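Local atomic coordinates of amoebiasin-2 (Entamoeba histolytica, PDB entry 3M86), a protein that inhibits cysteine proteases of the amoeba by wedging three loops into the substrate-binding site of the enzyme. Residues I26-R31 with I74-L79. Numbering follows the deposited sequence.
Sequences IKIQLR and IQLKPL
The carbonyl oxygen of Ile26 is gripped twice by the facing strand: Leu76 N donates a hydrogen bond of 2.8 Å to Ile26 O, and the CA-H of Gln75 adds a contact of 3.1 Å between Gln75 CA and that same oxygen. Ile26 N returns an almost straight bond (178°) to Leu76 O, closing an antiparallel hydrogen-bonded pair. Two residues along, Ile28 and Ile74 form another such pair, with Ile28 N 2.8 Å from Ile74 O and Ile74 N 2.9 Å from Ile28 O.

The non-hydrogen-bonded pair between them, Lys27 with Gln75, draws the backbones to 4.4 Å between the CA atoms. On this more open side of the sheet the two side chains run alongside each other in the same direction. Both place CG beside the backbone N (chi1 -73° in Lys27, -57° in Gln75) and then extend, which brings them side by side. The methylenes pack on each other near CG, and further out the Gln75 amide turns its flat face to Lys27 CE, 3.4 Å from Gln75 CD. Gln75 NE2 is hydrogen-bonded to the carboxylate of Glu73, which probably helps fix the turn of the group.

Ile26, Ile28, Ile74 and Leu76 project from the other face into the interior. Paired neighbours meet mainly near their CB atoms, while Ile28 and Leu76 touch diagonally through their CD1 methyls at 4.3 Å. Ile86 of strand 82-91 covers both of these residues, and Ile42 of strand 39-43 covers Ile28 and Ile74. This is the central pairing of strands B and E in one sheet of the immunoglobulin-like beta sandwich of I42 inhibitors; the BC loop leaves the first strand and the DE loop leads into the second, at the inhibitory end of the fold.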
ATOM      1  N   ILE A  26       5.170  -5.349   5.948  1.00  8.16           N
ATOM      2  CA  ILE A  26       5.027  -4.834   4.588  1.00  8.22           C
ATOM      3  C   ILE A  26       4.755  -3.348   4.668  1.00 11.28           C
ATOM      4  O   ILE A  26       3.913  -2.913   5.452  1.00 10.99           O
ATOM      5  CB  ILE A  26       3.867  -5.511   3.865  1.00 11.85           C
ATOM      6  CG1 ILE A  26       4.180  -6.989   3.650  1.00 17.75           C
ATOM      7  CG2 ILE A  26       3.588  -4.829   2.506  1.00 13.46           C
ATOM      8  CD1 ILE A  26       2.987  -7.801   3.259  1.00 23.41           C
ATOM      9  N   LYS A  27       5.496  -2.573   3.883  1.00  9.19           N
ATOM     10  CA  LYS A  27       5.257  -1.129   3.788  1.00  7.60           C
ATOM     11  C   LYS A  27       4.966  -0.785   2.345  1.00  9.14           C
ATOM     12  O   LYS A  27       5.853  -0.839   1.503  1.00 11.18           O
ATOM     13  CB  LYS A  27       6.459  -0.306   4.286  1.00 12.52           C
ATOM     14  CG  LYS A  27       6.681  -0.277   5.799  1.00 17.42           C
ATOM     15  CD  LYS A  27       7.671   0.840   6.176  1.00 19.52           C
ATOM     16  CE  LYS A  27       8.022   0.808   7.657  1.00 30.09           C
ATOM     17  NZ  LYS A  27       9.062   1.818   8.021  1.00 31.99           N
ATOM     18  N   ILE A  28       3.712  -0.436   2.071  1.00  8.11           N
ATOM     19  CA  ILE A  28       3.283  -0.035   0.741  1.00  6.80           C
ATOM     20  C   ILE A  28       3.416   1.478   0.693  1.00  9.28           C
ATOM     21  O   ILE A  28       2.793   2.184   1.488  1.00 11.39           O
ATOM     22  CB  ILE A  28       1.834  -0.452   0.507  1.00  9.02           C
ATOM     23  CG1 ILE A  28       1.730  -1.984   0.600  1.00 11.40           C
ATOM     24  CG2 ILE A  28       1.330   0.064  -0.855  1.00 11.67           C
ATOM     25  CD1 ILE A  28       0.314  -2.497   0.760  1.00 13.83           C
ATOM     26  N   GLN A  29       4.237   1.966  -0.228  1.00  7.35           N
ATOM     27  CA  GLN A  29       4.550   3.388  -0.316  1.00  8.84           C
ATOM     28  C   GLN A  29       4.196   3.865  -1.717  1.00  8.29           C
ATOM     29  O   GLN A  29       4.823   3.446  -2.693  1.00 11.70           O
ATOM     30  CB  GLN A  29       6.036   3.621  -0.031  1.00  9.76           C
ATOM     31  CG  GLN A  29       6.402   3.315   1.424  1.00 14.82           C
ATOM     32  CD  GLN A  29       7.837   3.693   1.768  1.00 21.10           C
ATOM     33  OE1 GLN A  29       8.668   3.900   0.884  1.00 26.68           O
ATOM     34  NE2 GLN A  29       8.132   3.776   3.062  1.00 26.41           N
ATOM     35  N   LEU A  30       3.166   4.703  -1.796  1.00  7.68           N
ATOM     36  CA  LEU A  30       2.590   5.106  -3.077  1.00  7.24           C
ATOM     37  C   LEU A  30       2.504   6.616  -3.141  1.00  9.68           C
ATOM     38  O   LEU A  30       2.368   7.279  -2.121  1.00 13.59           O
ATOM     39  CB  LEU A  30       1.174   4.528  -3.217  1.00  6.89           C
ATOM     40  CG  LEU A  30       1.074   3.013  -3.012  1.00  8.37           C
ATOM     41  CD1 LEU A  30      -0.391   2.588  -3.030  1.00 12.54           C
ATOM     42  CD2 LEU A  30       1.873   2.272  -4.085  1.00  9.90           C
ATOM     43  N   ARG A  31       2.561   7.173  -4.343  1.00  6.77           N
ATOM     44  CA  ARG A  31       2.320   8.602  -4.477  1.00  7.23           C
ATOM     45  C   ARG A  31       0.826   8.856  -4.651  1.00  8.78           C
ATOM     46  O   ARG A  31       0.081   8.038  -5.192  1.00  9.99           O
ATOM     47  CB  ARG A  31       3.111   9.227  -5.637  1.00 10.96           C
ATOM     48  CG  ARG A  31       4.647   9.169  -5.491  1.00 19.00           C
ATOM     49  CD  ARG A  31       5.139   9.442  -4.074  1.00 30.51           C
ATOM     50  NE  ARG A  31       6.598   9.585  -4.006  1.00 28.41           N
ATOM     51  CZ  ARG A  31       7.445   8.645  -3.583  1.00 33.44           C
ATOM     52  NH1 ARG A  31       7.007   7.458  -3.174  1.00 33.29           N
ATOM     53  NH2 ARG A  31       8.745   8.901  -3.562  1.00 37.39           N
ATOM     54  N   ILE A  74       1.215   2.564   3.844  1.00  8.28           N
ATOM     55  CA  ILE A  74       0.372   1.648   4.596  1.00  7.88           C
ATOM     56  C   ILE A  74       1.262   0.515   5.068  1.00  8.04           C
ATOM     57  O   ILE A  74       1.911  -0.144   4.259  1.00 10.45           O
ATOM     58  CB  ILE A  74      -0.746   1.059   3.721  1.00 11.05           C
ATOM     59  CG1 ILE A  74      -1.652   2.182   3.200  1.00 13.79           C
ATOM     60  CG2 ILE A  74      -1.559   0.054   4.520  1.00 11.36           C
ATOM     61  CD1 ILE A  74      -2.497   1.791   2.003  1.00 18.32           C
ATOM     62  N   GLN A  75       1.319   0.307   6.376  1.00  9.81           N
ATOM     63  CA  GLN A  75       2.152  -0.763   6.910  1.00  9.26           C
ATOM     64  C   GLN A  75       1.283  -1.891   7.431  1.00 11.35           C
ATOM     65  O   GLN A  75       0.348  -1.652   8.208  1.00 14.53           O
ATOM     66  CB  GLN A  75       3.041  -0.245   8.031  1.00 13.04           C
ATOM     67  CG  GLN A  75       3.924   0.915   7.630  1.00 14.85           C
ATOM     68  CD  GLN A  75       4.830   1.330   8.773  1.00 21.17           C
ATOM     69  OE1 GLN A  75       5.172   0.514   9.632  1.00 30.84           O
ATOM     70  NE2 GLN A  75       5.213   2.592   8.798  1.00 17.13           N
ATOM     71  N   LEU A  76       1.591  -3.119   7.008  1.00  7.63           N
ATOM     72  CA  LEU A  76       0.806  -4.285   7.409  1.00  8.58           C
ATOM     73  C   LEU A  76       1.670  -5.304   8.131  1.00  8.92           C
ATOM     74  O   LEU A  76       2.782  -5.615   7.694  1.00 11.47           O
ATOM     75  CB  LEU A  76       0.207  -4.984   6.188  1.00 10.93           C
ATOM     76  CG  LEU A  76      -0.723  -4.134   5.326  1.00 10.56           C
ATOM     77  CD1 LEU A  76      -1.087  -4.895   4.057  1.00 13.84           C
ATOM     78  CD2 LEU A  76      -1.956  -3.785   6.141  1.00 18.09           C
ATOM     79  N   LYS A  77       1.150  -5.824   9.227  1.00  7.99           N
ATOM     80  CA  LYS A  77       1.896  -6.813   9.988  1.00  8.78           C
ATOM     81  C   LYS A  77       1.119  -8.115   9.958  1.00  9.39           C
ATOM     82  O   LYS A  77      -0.063  -8.131  10.246  1.00  9.24           O
ATOM     83  CB  LYS A  77       2.050  -6.345  11.434  1.00 12.45           C
ATOM     84  CG  LYS A  77       2.874  -7.300  12.296  1.00 18.59           C
ATOM     85  CD  LYS A  77       3.078  -6.736  13.695  1.00 34.46           C
ATOM     86  CE  LYS A  77       3.883  -7.693  14.561  1.00 45.05           C
ATOM     87  NZ  LYS A  77       4.129  -7.133  15.920  1.00 54.69           N
ATOM     88  N   PRO A  78       1.780  -9.224   9.620  1.00  8.40           N
ATOM     89  CA  PRO A  78       1.044 -10.495   9.617  1.00 10.37           C
ATOM     90  C   PRO A  78       0.429 -10.840  10.975  1.00 13.19           C
ATOM     91  O   PRO A  78       1.074 -10.683  12.016  1.00 15.60           O
ATOM     92  CB  PRO A  78       2.133 -11.524   9.297  1.00 11.61           C
ATOM     93  CG  PRO A  78       3.161 -10.764   8.557  1.00 10.70           C
ATOM     94  CD  PRO A  78       3.169  -9.379   9.146  1.00  9.22           C
ATOM     95  N   LEU A  79      -0.824 -11.292  10.951  1.00  9.93           N
ATOM     96  CA  LEU A  79      -1.459 -11.853  12.137  1.00 12.07           C
ATOM     97  C   LEU A  79      -1.351 -13.364  12.137  1.00 11.76           C
ATOM     98  O   LEU A  79      -1.327 -13.995  13.201  1.00 11.77           O
ATOM     99  CB  LEU A  79      -2.939 -11.453  12.185  1.00 16.85           C
ATOM    100  CG  LEU A  79      -3.172  -9.999  12.588  1.00 26.29           C
ATOM    101  CD1 LEU A  79      -4.632  -9.610  12.371  1.00 24.74           C
ATOM    102  CD2 LEU A  79      -2.765  -9.795  14.038  1.00 31.15           C
TER